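Monoglyceride lipase (Saccharomyces cerevisiae, PDB 4ZWN) hydrolyses monoacylglycerols to free fatty acids and glycerol, preferring monounsaturated substrates, and also breaks down fatty acid ethyl esters. Local coordinates at residues A44-M49 and D95-G100; H68-Y73 and V227-S232; I136-W141 and N161-Y166; S169-I174 and K278-F283; I265-Q270 and K295-A300. The protein carries 2 engineered substitutions. All coordinates share one frame; numbering follows the deposited sequence.

Interaction 1: residues A44-M49 and D95-G100; sequences AKFGYM and DQRGAG
Ala44 lays its methyl group over one face of the Arg97 guanidinium, with Ala44 CB 3.4 Å from Arg97 NH1. The charged plane is held there by partners beyond both segments: Arg97 NE forms a salt bridge with Asp119, and NH1 donates to the carbonyl of Asp42. Two residues on, Phe46 meets the same guanidinium quite differently. Phe46 CZ lies 3.7 Å from Arg97 NH2, but the nitrogen sits at the ring edge, near the ring plane, and the two planes stand 79° apart, so this is edge packing and not a stack. CG of Phe46 is anti to the carbonyl carbon (chi1 -69°), which sends the ring across to the loop, where Phe46 CD2 comes 3.5 Å from Asp95 O, again at the rim. Phe123 completes the packing edge-to-face. In this alpha/beta hydrolase the strand 44-51 runs antiparallel to strand 89-94. The loop that leaves the end of that neighbour, residues 95-100, makes a type II turn from Gln96 to Ala99, with Gly98 in its third position at positive phi. Gly47 supplies the polar link: Gly47 O accepts from Asp95 N at 2.9 Å. Gly47 N and Asp95 O both bond to Thr102 OG1, a hydroxyl that bridges strand and loop beside this pair.

Interaction 2: residues H68-Y73 and V227-S232; sequences HGFGEY and VPLYGS
The ring of Phe70 has Leu229 over one face: Leu229 CD1 stands 3.7 Å above the ring plane, displaced toward the rim, in a CH-pi contact 24° off the normal. At the ring edge lies the backbone of Gly231, whose CA is 3.8 Å from Phe70 CZ. The other methyl, Leu229 CD2, meets the ring at Phe70 CE2, 3.5 Å away, so both branches of the fork rest against the aromatic group. They also reach the backbone beyond it, Leu229 CD1 coming 3.5 Å from Gly71 CA; a residue without a side chain is what lets the leucine settle so close. Phe70 carries CG opposite its own N (chi1 -178°), which swings the ring out from the turn toward 227-232. The second flat group, the His68 imidazole, stays on its own side of the contact, with Glu72 O 3.4 Å above one face.

No hydrogen bond joins the two segments, and the loop 68-73 is stiffened from within. Gly69 O takes Glu72 N, closing a type II turn, and also takes His68 ND1 at 2.8 Å from the opposite face of its plane. Gly69 N bonds to Glu72 OE1.

The side chain of Phe70 lies about 6 Å from that of Ser144, the probable nucleophile. The position of this His-Gly loop after strand 62-67 is consistent with the oxyanion-hole loop of alpha/beta hydrolases, here touched by the cap region inserted between strands 165-169 and 264-269.

Interaction 3: residues I136-W141 and N161-Y166; sequences IPLFMW and NEISGY
A chi1 of -180° at Met140 and of -63° at Tyr166 (CG opposite the carbonyl carbon) bring the two side chains together from neighbouring parallel strands, the two strands of a beta-alpha-beta unit whose helix 145-156 packs on both side chains. The sulfur arrives at the rim of the phenol ring, not over it: Met140 SD is 4.0 Å from Tyr166 CE2, a Met-aromatic contact made at the edge. Ile163 fills in beside them, Ile163 CG2 lying over a face of that same ring and 4.0 Å from Met140 CB. The phenol oxygen of Tyr166 bonds to Lys160 O.

Backbone bonds set the register. Met140 N donates to Gly165 O at 3.0 Å, and Ser164 N to Leu138 O at 2.9 Å. Opposite the Met140 side of the sheet, the Phe139 ring receives Ser164 CB over one face, 3.9 Å from its centroid, while Phe139 CD2 sits 3.4 Å from the backbone N of Gly165, where no side chain intervenes. Just before strand 138-143, Ser164 OG lies 3.2 Å from Pro137 CB.

Interaction 4: residues S169-I174 and K278-F283; sequences SGPLII and KGSEKF
Ile173 and Ile174 supply most of the apolar contact, and both press on Gly279 of the helix. Ile173 reaches along one turn of the helix, with Ile173 CD1 3.8 Å from Phe283 CB. Its CG1 is anti to the carbonyl carbon and the chain then runs extended (chi2 -176°), which carries the delta methyl in over the helix. Ile174 meets the N side of Gly279. Its CG1 occupies the crowded position between N and carbonyl carbon (chi1 47°), and Ile174 CD1 ends 3.8 Å from Gly279 N and 3.9 Å from Lys278 CB. The missing side chain at Gly279 allows the backbones to approach, Ile173 CA to Gly279 CA being 5.2 Å; a CB there would clash with Ile173 CB.

Two contacts set carbon against oxygen: Ile173 CD1 lies 3.3 Å from Gly279 O, and Ser280 OG 3.4 Å from Pro171 CD. The hydroxyl's hydrogen bond goes to His268 ND1 of strand 264-269; Pro171 only packs against it.

Between these two segments, then, shape and apolar burial do the holding, without hydrogen bonds or salt bridges. The loop's polar ties lie in the run just before the helix, from Gly170 O to Asn275 ND2 and from the Ile174 backbone to that of Asp276.

Interaction 5: residues I265-Q270 and K295-A300; sequences IIMHGQ and KLYPGA
Lys295 enters the sheet through its backbone, with Lys295 N donating to Ile266 O at 2.8 Å and Lys295 O accepting from His268 N at 3.1 Å. Its ammonium is turned to a salt bridge with Glu293. Leu296 faces the other side of the sheet. There Leu296 CD2 packs on His268 CB at 3.9 Å, and Leu296 CD1 is covered by the end of Gln270, whose OE1 comes within 3.4 Å. Gln270 gets there by a bend at chi2 (65°), which folds its amide back across the leucine. These parallel pairs belong to the beta-alpha-beta unit made by strand 264-269, helix 277-286 and strand 292-297, the last being an outermost strand of the central alpha/beta hydrolase sheet. Strand 264-269 leads to Asp272, probably the charge-relay acid, about 3 Å from His268 between side chains. Tyr297 returns to the side of Met267, the two side chains lying alongside one another and pointing the same way. Met267 CB meets the ring at its edge, 3.7 Å from Tyr297 CE2, and the phenol oxygen beyond bonds to Asp319 of helix 310-326. In the backbone Tyr297 N donates to His268 O, while Tyr297 O takes two donors from opposite faces of its plane: Gln270 N at 2.9 Å and Ala300 N, which closes a type II turn. After the turn, Ala300 CB ends 3.9 Å from Gly269 CA, close against a residue that has no side chain.

Interactions 1, 3 and 5 all reach the large mixed sheet, yet only 3 and 5 pair strands directly; in interaction 1 a single backbone bond ties the second strand of the sheet, 44-51, to a loop. Strands 165-169 and 264-269 are neighbours, so Tyr166 O to Ile265 N (3.1 Å) links 3 with 5. Interaction 4 adds the helix that connects the two strands of interaction 5 in the chain and lies only about 11 Å from it, centre to centre. Interaction 2 is the surface contact, the other four being buried; like 4 it has no cross-segment hydrogen bond. It meets interaction 1 where Gln96 N bonds to His68 NE2 (3.0 Å), both loops leaving adjacent strands.

Interaction 1: residues A44-M49 and D95-G100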
# COMPACT_ATOMS: atom_id res chain seq x y z
N ALA A 44 -13.73 5.77 14.83
CA ALA A 44 -12.33 6.13 14.67
C ALA A 44 -12.17 7.48 13.97
O ALA A 44 -12.94 7.82 13.07
CB ALA A 44 -11.59 5.04 13.90
N LYS A 45 -11.17 8.24 14.40
CA LYS A 45 -10.88 9.53 13.78
C LYS A 45 -9.75 9.37 12.77
O LYS A 45 -8.57 9.37 13.13
CB LYS A 45 -10.51 10.57 14.84
CG LYS A 45 -10.44 11.99 14.29
CD LYS A 45 -10.02 13.00 15.35
CE LYS A 45 -8.55 12.85 15.71
NZ LYS A 45 -8.06 13.97 16.55
N PHE A 46 -10.12 9.23 11.50
CA PHE A 46 -9.15 8.97 10.44
C PHE A 46 -8.44 10.24 9.98
O PHE A 46 -9.08 11.21 9.56
CB PHE A 46 -9.84 8.31 9.25
CG PHE A 46 -10.30 6.91 9.51
CD1 PHE A 46 -11.57 6.67 10.03
CD2 PHE A 46 -9.48 5.83 9.25
CE1 PHE A 46 -12.00 5.38 10.27
CE2 PHE A 46 -9.91 4.54 9.49
CZ PHE A 46 -11.17 4.31 10.00
N GLY A 47 -7.11 10.24 10.07
CA GLY A 47 -6.32 11.29 9.47
C GLY A 47 -6.10 10.99 8.00
O GLY A 47 -5.76 9.86 7.64
N TYR A 48 -6.31 11.98 7.14
CA TYR A 48 -6.16 11.76 5.70
C TYR A 48 -5.62 12.99 4.99
O TYR A 48 -5.59 14.09 5.54
CB TYR A 48 -7.50 11.35 5.08
CG TYR A 48 -8.54 12.45 5.06
CD1 TYR A 48 -8.71 13.25 3.94
CD2 TYR A 48 -9.35 12.68 6.16
CE1 TYR A 48 -9.65 14.26 3.92
CE2 TYR A 48 -10.29 13.69 6.15
CZ TYR A 48 -10.44 14.47 5.03
OH TYR A 48 -11.39 15.47 5.02
N MET A 49 -5.20 12.78 3.74
CA MET A 49 -4.64 13.84 2.92
C MET A 49 -5.19 13.80 1.51
O MET A 49 -5.35 12.73 0.92
CB MET A 49 -3.12 13.75 2.87
CG MET A 49 -2.41 14.32 4.06
SD MET A 49 -0.64 14.37 3.78
CE MET A 49 -0.08 15.13 5.30
N ASP A 95 -4.39 7.36 7.09
CA ASP A 95 -3.85 6.45 8.08
C ASP A 95 -4.96 5.48 8.47
O ASP A 95 -6.00 5.88 8.98
CB ASP A 95 -3.33 7.20 9.31
CG ASP A 95 -2.08 8.03 9.00
OD1 ASP A 95 -1.50 7.87 7.91
OD2 ASP A 95 -1.67 8.83 9.87
N GLN A 96 -4.75 4.19 8.20
CA GLN A 96 -5.77 3.18 8.44
C GLN A 96 -5.96 2.92 9.93
O GLN A 96 -5.11 3.28 10.74
CB GLN A 96 -5.41 1.87 7.73
CG GLN A 96 -5.18 2.01 6.23
CD GLN A 96 -4.71 0.71 5.61
OE1 GLN A 96 -5.44 -0.29 5.60
NE2 GLN A 96 -3.49 0.71 5.09
N ARG A 97 -7.09 2.30 10.27
CA ARG A 97 -7.37 1.92 11.64
C ARG A 97 -6.26 1.01 12.18
O ARG A 97 -5.96 -0.02 11.59
CB ARG A 97 -8.72 1.22 11.74
CG ARG A 97 -9.21 0.97 13.16
CD ARG A 97 -10.52 0.21 13.16
NE ARG A 97 -11.53 0.87 12.35
CZ ARG A 97 -12.51 1.63 12.83
NH1 ARG A 97 -12.62 1.82 14.14
NH2 ARG A 97 -13.38 2.19 12.01
N GLY A 98 -5.65 1.42 13.28
CA GLY A 98 -4.56 0.67 13.88
C GLY A 98 -3.21 1.27 13.58
O GLY A 98 -2.18 0.81 14.08
N ALA A 99 -3.20 2.32 12.76
CA ALA A 99 -1.95 2.91 12.29
C ALA A 99 -1.98 4.44 12.30
O ALA A 99 -3.05 5.05 12.36
CB ALA A 99 -1.62 2.40 10.90
N GLY A 100 -0.79 5.04 12.23
CA GLY A 100 -0.66 6.48 12.09
C GLY A 100 -1.33 7.29 13.17
O GLY A 100 -1.37 6.88 14.33

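Interaction 2: residues H68-Y73 and V227-S232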
# COMPACT_ATOMS: atom_id res chain seq x y z
N HIS A 68 -1.44 2.40 2.50
CA HIS A 68 -0.12 2.23 3.08
C HIS A 68 0.06 0.84 3.68
O HIS A 68 -0.90 0.10 3.87
CB HIS A 68 0.16 3.30 4.15
CG HIS A 68 -0.67 3.16 5.39
ND1 HIS A 68 -0.39 2.23 6.37
CD2 HIS A 68 -1.75 3.85 5.83
CE1 HIS A 68 -1.27 2.34 7.35
NE2 HIS A 68 -2.11 3.32 7.04
N GLY A 69 1.31 0.50 3.98
CA GLY A 69 1.63 -0.79 4.57
C GLY A 69 1.71 -0.72 6.08
O GLY A 69 1.62 0.35 6.68
N PHE A 70 1.88 -1.89 6.70
CA PHE A 70 2.02 -1.98 8.15
C PHE A 70 3.19 -1.13 8.62
O PHE A 70 4.29 -1.22 8.08
CB PHE A 70 2.21 -3.44 8.57
CG PHE A 70 2.31 -3.63 10.06
CD1 PHE A 70 1.26 -3.31 10.89
CD2 PHE A 70 3.47 -4.17 10.62
CE1 PHE A 70 1.35 -3.49 12.26
CE2 PHE A 70 3.56 -4.35 11.99
CZ PHE A 70 2.50 -4.01 12.81
N GLY A 71 2.94 -0.28 9.62
CA GLY A 71 3.98 0.58 10.16
C GLY A 71 4.15 1.90 9.44
O GLY A 71 4.90 2.76 9.90
N GLU A 72 3.46 2.06 8.32
CA GLU A 72 3.57 3.27 7.52
C GLU A 72 2.48 4.28 7.87
O GLU A 72 1.58 4.00 8.66
CB GLU A 72 3.52 2.94 6.03
CG GLU A 72 4.73 2.17 5.52
CD GLU A 72 4.70 1.99 4.01
OE1 GLU A 72 3.62 2.18 3.42
OE2 GLU A 72 5.76 1.69 3.42
N TYR A 73 2.58 5.47 7.27
CA TYR A 73 1.60 6.54 7.46
C TYR A 73 1.79 7.58 6.35
O TYR A 73 2.57 7.36 5.43
CB TYR A 73 1.72 7.17 8.86
CG TYR A 73 3.04 7.83 9.14
CD1 TYR A 73 4.20 7.08 9.31
CD2 TYR A 73 3.14 9.21 9.25
CE1 TYR A 73 5.41 7.68 9.56
CE2 TYR A 73 4.35 9.82 9.51
CZ TYR A 73 5.49 9.05 9.66
OH TYR A 73 6.70 9.65 9.92
N VAL A 227 8.69 4.34 15.05
CA VAL A 227 9.11 3.54 16.19
C VAL A 227 8.50 4.10 17.46
O VAL A 227 8.51 5.32 17.67
CB VAL A 227 10.65 3.51 16.31
CG1 VAL A 227 11.11 2.32 17.15
CG2 VAL A 227 11.30 3.46 14.94
N PRO A 228 7.94 3.24 18.33
CA PRO A 228 7.80 1.79 18.15
C PRO A 228 6.60 1.41 17.28
O PRO A 228 5.69 2.22 17.11
CB PRO A 228 7.63 1.28 19.58
CG PRO A 228 6.96 2.40 20.28
CD PRO A 228 7.50 3.66 19.67
N LEU A 229 6.61 0.19 16.76
CA LEU A 229 5.54 -0.28 15.89
C LEU A 229 4.79 -1.45 16.52
O LEU A 229 5.31 -2.57 16.59
CB LEU A 229 6.11 -0.69 14.53
CG LEU A 229 5.16 -1.44 13.60
CD1 LEU A 229 3.87 -0.65 13.40
CD2 LEU A 229 5.84 -1.74 12.28
N TYR A 230 3.56 -1.20 16.97
CA TYR A 230 2.76 -2.24 17.60
C TYR A 230 1.70 -2.80 16.67
O TYR A 230 1.02 -2.06 15.95
CB TYR A 230 2.09 -1.70 18.87
CG TYR A 230 3.06 -1.14 19.88
CD1 TYR A 230 3.91 -1.97 20.60
CD2 TYR A 230 3.12 0.23 20.12
CE1 TYR A 230 4.80 -1.46 21.52
CE2 TYR A 230 4.00 0.75 21.04
CZ TYR A 230 4.84 -0.10 21.73
OH TYR A 230 5.72 0.43 22.65
N GLY A 231 1.55 -4.12 16.68
CA GLY A 231 0.49 -4.79 15.95
C GLY A 231 -0.14 -5.88 16.80
O GLY A 231 0.56 -6.61 17.50
N SER A 232 -1.46 -5.98 16.75
CA SER A 232 -2.17 -7.01 17.50
C SER A 232 -2.12 -8.34 16.75
O SER A 232 -1.98 -8.36 15.53
CB SER A 232 -3.62 -6.61 17.75
OG SER A 232 -4.38 -6.70 16.56

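Interaction 3: residues I136-W141 and N161-Y166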
# COMPACT_ATOMS: atom_id res chain seq x y z
N ILE A 136 -13.03 12.07 -13.59
CA ILE A 136 -11.68 11.52 -13.62
C ILE A 136 -11.63 10.12 -13.02
O ILE A 136 -12.37 9.80 -12.09
CB ILE A 136 -10.68 12.43 -12.87
CG1 ILE A 136 -11.04 12.52 -11.38
CG2 ILE A 136 -10.65 13.82 -13.49
CD1 ILE A 136 -10.03 13.28 -10.57
N PRO A 137 -10.75 9.26 -13.57
CA PRO A 137 -10.63 7.87 -13.12
C PRO A 137 -9.98 7.74 -11.75
O PRO A 137 -9.11 8.54 -11.39
CB PRO A 137 -9.75 7.24 -14.20
CG PRO A 137 -8.93 8.37 -14.71
CD PRO A 137 -9.83 9.57 -14.67
N LEU A 138 -10.41 6.74 -10.99
CA LEU A 138 -9.85 6.46 -9.67
C LEU A 138 -9.06 5.17 -9.68
O LEU A 138 -9.61 4.09 -9.93
CB LEU A 138 -10.96 6.39 -8.62
CG LEU A 138 -10.49 6.11 -7.19
CD1 LEU A 138 -9.60 7.24 -6.68
CD2 LEU A 138 -11.68 5.90 -6.27
N PHE A 139 -7.76 5.27 -9.40
CA PHE A 139 -6.89 4.11 -9.35
C PHE A 139 -6.57 3.74 -7.90
O PHE A 139 -6.65 4.58 -7.01
CB PHE A 139 -5.59 4.37 -10.13
CG PHE A 139 -5.80 4.55 -11.60
CD1 PHE A 139 -6.07 5.80 -12.14
CD2 PHE A 139 -5.72 3.46 -12.46
CE1 PHE A 139 -6.26 5.97 -13.49
CE2 PHE A 139 -5.91 3.62 -13.82
CZ PHE A 139 -6.18 4.88 -14.34
N MET A 140 -6.21 2.48 -7.68
CA MET A 140 -5.91 2.00 -6.33
C MET A 140 -4.48 1.46 -6.24
O MET A 140 -4.07 0.62 -7.04
CB MET A 140 -6.92 0.92 -5.91
CG MET A 140 -6.69 0.37 -4.51
SD MET A 140 -8.00 -0.75 -3.97
CE MET A 140 -9.38 0.38 -3.85
N TRP A 141 -3.74 1.96 -5.26
CA TRP A 141 -2.34 1.60 -5.06
C TRP A 141 -2.14 1.12 -3.63
O TRP A 141 -2.74 1.65 -2.70
CB TRP A 141 -1.44 2.81 -5.35
CG TRP A 141 0.02 2.62 -5.07
CD1 TRP A 141 0.99 2.30 -5.98
CD2 TRP A 141 0.70 2.78 -3.82
NE1 TRP A 141 2.22 2.24 -5.36
CE2 TRP A 141 2.07 2.53 -4.04
CE3 TRP A 141 0.27 3.11 -2.52
CZ2 TRP A 141 3.01 2.60 -3.01
CZ3 TRP A 141 1.21 3.17 -1.51
CH2 TRP A 141 2.57 2.92 -1.76
N ASN A 161 -15.41 -3.09 -9.78
CA ASN A 161 -15.59 -2.91 -11.22
C ASN A 161 -15.59 -1.43 -11.61
O ASN A 161 -15.67 -1.09 -12.79
CB ASN A 161 -16.89 -3.57 -11.69
CG ASN A 161 -16.89 -5.07 -11.48
OD1 ASN A 161 -17.70 -5.61 -10.72
ND2 ASN A 161 -15.97 -5.76 -12.15
N GLU A 162 -15.51 -0.56 -10.61
CA GLU A 162 -15.52 0.88 -10.85
C GLU A 162 -14.11 1.47 -10.76
O GLU A 162 -13.86 2.57 -11.24
CB GLU A 162 -16.46 1.57 -9.86
CG GLU A 162 -17.87 1.01 -9.89
CD GLU A 162 -18.74 1.55 -8.77
OE1 GLU A 162 -18.74 2.78 -8.55
OE2 GLU A 162 -19.41 0.73 -8.11
N ILE A 163 -13.20 0.73 -10.13
CA ILE A 163 -11.81 1.14 -10.05
C ILE A 163 -11.17 1.00 -11.43
O ILE A 163 -11.32 -0.03 -12.10
CB ILE A 163 -11.02 0.31 -9.02
CG1 ILE A 163 -11.69 0.40 -7.65
CG2 ILE A 163 -9.58 0.80 -8.93
CD1 ILE A 163 -11.81 1.81 -7.12
N SER A 164 -10.46 2.04 -11.85
CA SER A 164 -9.92 2.09 -13.21
C SER A 164 -8.66 1.25 -13.37
O SER A 164 -8.30 0.88 -14.49
CB SER A 164 -9.63 3.54 -13.60
OG SER A 164 -10.83 4.26 -13.77
N GLY A 165 -7.99 0.95 -12.27
CA GLY A 165 -6.78 0.15 -12.32
C GLY A 165 -6.21 -0.15 -10.95
O GLY A 165 -6.43 0.60 -10.00
N TYR A 166 -5.46 -1.24 -10.85
CA TYR A 166 -4.87 -1.65 -9.58
C TYR A 166 -3.35 -1.71 -9.67
O TYR A 166 -2.80 -2.26 -10.62
CB TYR A 166 -5.43 -3.01 -9.15
CG TYR A 166 -6.91 -3.00 -8.88
CD1 TYR A 166 -7.82 -3.23 -9.91
CD2 TYR A 166 -7.41 -2.76 -7.61
CE1 TYR A 166 -9.18 -3.22 -9.67
CE2 TYR A 166 -8.77 -2.75 -7.36
CZ TYR A 166 -9.65 -2.98 -8.39
OH TYR A 166 -11.00 -2.97 -8.15

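Interaction 4: residues S169-I174 and K278-F283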
# COMPACT_ATOMS: atom_id res chain seq x y z
N SER A 169 2.53 -2.68 -4.85
CA SER A 169 3.94 -2.43 -4.56
C SER A 169 4.45 -3.48 -3.59
O SER A 169 4.17 -3.40 -2.39
CB SER A 169 4.14 -1.03 -3.98
OG SER A 169 5.45 -0.87 -3.47
N GLY A 170 5.21 -4.44 -4.11
CA GLY A 170 5.66 -5.59 -3.34
C GLY A 170 4.59 -6.10 -2.40
O GLY A 170 4.77 -6.10 -1.19
N PRO A 171 3.44 -6.53 -2.96
CA PRO A 171 2.27 -6.85 -2.14
C PRO A 171 2.53 -8.00 -1.18
O PRO A 171 3.24 -8.95 -1.53
CB PRO A 171 1.21 -7.24 -3.18
CG PRO A 171 2.00 -7.70 -4.36
CD PRO A 171 3.22 -6.84 -4.38
N LEU A 172 1.98 -7.91 0.02
CA LEU A 172 2.12 -8.97 1.01
C LEU A 172 1.26 -10.16 0.61
O LEU A 172 0.07 -10.22 0.92
CB LEU A 172 1.72 -8.48 2.40
CG LEU A 172 1.75 -9.53 3.51
CD1 LEU A 172 3.14 -10.10 3.69
CD2 LEU A 172 1.24 -8.93 4.81
N ILE A 173 1.88 -11.11 -0.08
CA ILE A 173 1.21 -12.36 -0.42
C ILE A 173 1.83 -13.49 0.40
O ILE A 173 1.15 -14.13 1.19
CB ILE A 173 1.30 -12.64 -1.94
CG1 ILE A 173 0.58 -11.53 -2.71
CG2 ILE A 173 0.70 -13.99 -2.27
CD1 ILE A 173 0.52 -11.74 -4.22
N ILE A 174 3.13 -13.71 0.22
CA ILE A 174 3.87 -14.62 1.10
C ILE A 174 5.16 -13.96 1.58
O ILE A 174 5.86 -13.31 0.81
CB ILE A 174 4.22 -15.95 0.40
CG1 ILE A 174 4.80 -15.68 -0.99
CG2 ILE A 174 3.01 -16.85 0.33
CD1 ILE A 174 5.45 -16.90 -1.62
N LYS A 278 8.05 -14.37 -5.23
CA LYS A 278 7.30 -15.55 -5.66
C LYS A 278 5.79 -15.32 -5.61
O LYS A 278 5.05 -15.83 -6.44
CB LYS A 278 7.67 -16.76 -4.79
CG LYS A 278 9.02 -17.40 -5.12
CD LYS A 278 9.35 -18.54 -4.16
CE LYS A 278 10.69 -19.20 -4.48
NZ LYS A 278 11.82 -18.23 -4.47
N GLY A 279 5.34 -14.55 -4.62
CA GLY A 279 3.93 -14.25 -4.47
C GLY A 279 3.37 -13.44 -5.63
O GLY A 279 2.30 -13.74 -6.15
N SER A 280 4.11 -12.41 -6.03
CA SER A 280 3.71 -11.57 -7.15
C SER A 280 3.76 -12.34 -8.48
O SER A 280 2.89 -12.16 -9.34
CB SER A 280 4.59 -10.33 -7.23
OG SER A 280 4.51 -9.56 -6.04
N GLU A 281 4.77 -13.19 -8.64
CA GLU A 281 4.90 -13.97 -9.86
C GLU A 281 3.71 -14.90 -10.06
O GLU A 281 3.17 -15.00 -11.16
CB GLU A 281 6.20 -14.79 -9.84
CG GLU A 281 7.46 -13.94 -9.95
CD GLU A 281 8.72 -14.74 -9.67
OE1 GLU A 281 8.62 -15.82 -9.07
OE2 GLU A 281 9.81 -14.27 -10.06
N LYS A 282 3.29 -15.57 -8.99
CA LYS A 282 2.19 -16.51 -9.07
C LYS A 282 0.85 -15.79 -9.22
O LYS A 282 -0.05 -16.29 -9.90
CB LYS A 282 2.16 -17.42 -7.85
CG LYS A 282 1.12 -18.53 -7.92
CD LYS A 282 1.23 -19.47 -6.73
CE LYS A 282 0.23 -20.61 -6.81
NZ LYS A 282 -1.18 -20.12 -6.75
N PHE A 283 0.71 -14.63 -8.59
CA PHE A 283 -0.53 -13.87 -8.67
C PHE A 283 -0.83 -13.44 -10.11
O PHE A 283 -1.95 -13.58 -10.59
CB PHE A 283 -0.50 -12.65 -7.75
CG PHE A 283 -1.77 -11.84 -7.79
CD1 PHE A 283 -2.85 -12.20 -7.01
CD2 PHE A 283 -1.88 -10.74 -8.62
CE1 PHE A 283 -4.02 -11.47 -7.06
CE2 PHE A 283 -3.05 -10.01 -8.67
CZ PHE A 283 -4.12 -10.37 -7.89

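Interaction 5: residues I265-Q270 and K295-A300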
# COMPACT_ATOMS: atom_id res chain seq x y z
N ILE A 265 -1.02 -4.12 -12.44
CA ILE A 265 0.42 -4.13 -12.54
C ILE A 265 1.02 -4.25 -11.14
O ILE A 265 0.61 -3.56 -10.21
CB ILE A 265 0.97 -2.89 -13.28
CG1 ILE A 265 2.48 -3.02 -13.54
CG2 ILE A 265 0.64 -1.59 -12.55
CD1 ILE A 265 3.00 -2.09 -14.63
N ILE A 266 1.96 -5.17 -10.99
CA ILE A 266 2.66 -5.33 -9.73
C ILE A 266 4.11 -4.92 -9.89
O ILE A 266 4.79 -5.35 -10.85
CB ILE A 266 2.57 -6.77 -9.19
CG1 ILE A 266 1.13 -7.11 -8.76
CG2 ILE A 266 3.51 -6.95 -8.01
CD1 ILE A 266 0.91 -8.54 -8.29
N MET A 267 4.59 -4.07 -8.97
CA MET A 267 6.01 -3.69 -9.01
C MET A 267 6.66 -4.17 -7.71
O MET A 267 6.16 -3.92 -6.60
CB MET A 267 6.16 -2.21 -9.18
CG MET A 267 5.30 -1.73 -10.30
SD MET A 267 4.85 -0.02 -10.35
CE MET A 267 4.03 -0.04 -11.94
N HIS A 268 7.80 -4.85 -7.86
CA HIS A 268 8.37 -5.62 -6.77
C HIS A 268 9.88 -5.64 -6.90
O HIS A 268 10.40 -6.05 -7.93
CB HIS A 268 7.80 -7.04 -6.78
CG HIS A 268 7.89 -7.75 -5.47
ND1 HIS A 268 6.89 -8.59 -5.01
CD2 HIS A 268 8.83 -7.72 -4.49
CE1 HIS A 268 7.22 -9.05 -3.82
NE2 HIS A 268 8.39 -8.55 -3.48
N GLY A 269 10.58 -5.24 -5.84
CA GLY A 269 12.03 -5.29 -5.84
C GLY A 269 12.53 -6.72 -5.92
O GLY A 269 12.03 -7.59 -5.21
N GLN A 270 13.49 -6.96 -6.80
CA GLN A 270 14.03 -8.29 -6.99
C GLN A 270 14.72 -8.77 -5.72
O GLN A 270 14.68 -9.96 -5.40
CB GLN A 270 14.99 -8.31 -8.18
CG GLN A 270 15.56 -9.69 -8.49
CD GLN A 270 14.50 -10.67 -8.94
OE1 GLN A 270 13.97 -10.57 -10.05
NE2 GLN A 270 14.19 -11.64 -8.09
N LYS A 295 6.45 -6.31 -12.90
CA LYS A 295 7.77 -5.73 -13.11
C LYS A 295 8.67 -5.99 -11.90
O LYS A 295 8.32 -5.65 -10.76
CB LYS A 295 7.68 -4.22 -13.37
CG LYS A 295 7.20 -3.86 -14.77
CD LYS A 295 7.31 -2.36 -15.03
CE LYS A 295 6.83 -1.99 -16.43
NZ LYS A 295 7.61 -2.71 -17.48
N LEU A 296 9.81 -6.62 -12.15
CA LEU A 296 10.79 -6.88 -11.12
C LEU A 296 11.96 -5.92 -11.30
O LEU A 296 12.41 -5.69 -12.42
CB LEU A 296 11.26 -8.33 -11.16
CG LEU A 296 10.19 -9.38 -10.86
CD1 LEU A 296 10.74 -10.78 -11.03
CD2 LEU A 296 9.66 -9.19 -9.45
N TYR A 297 12.47 -5.37 -10.20
CA TYR A 297 13.52 -4.36 -10.29
C TYR A 297 14.82 -4.82 -9.63
O TYR A 297 14.88 -4.98 -8.41
CB TYR A 297 13.04 -3.05 -9.67
CG TYR A 297 11.88 -2.44 -10.41
CD1 TYR A 297 12.09 -1.51 -11.42
CD2 TYR A 297 10.57 -2.79 -10.11
CE1 TYR A 297 11.03 -0.94 -12.11
CE2 TYR A 297 9.51 -2.24 -10.80
CZ TYR A 297 9.74 -1.31 -11.79
OH TYR A 297 8.69 -0.76 -12.48
N PRO A 298 15.84 -4.99 -10.43
CA PRO A 298 17.14 -5.43 -9.95
C PRO A 298 17.79 -4.41 -9.07
O PRO A 298 17.78 -3.25 -9.36
CB PRO A 298 17.93 -5.58 -11.23
CG PRO A 298 16.91 -5.85 -12.24
CD PRO A 298 15.77 -4.99 -11.88
N GLY A 299 18.35 -4.87 -7.96
CA GLY A 299 18.98 -4.00 -7.01
C GLY A 299 18.03 -3.34 -6.07
O GLY A 299 18.42 -2.62 -5.20
N ALA A 300 16.75 -3.58 -6.24
CA ALA A 300 15.80 -2.94 -5.38
C ALA A 300 15.32 -3.86 -4.30
O ALA A 300 15.48 -5.02 -4.38
CB ALA A 300 14.66 -2.37 -6.17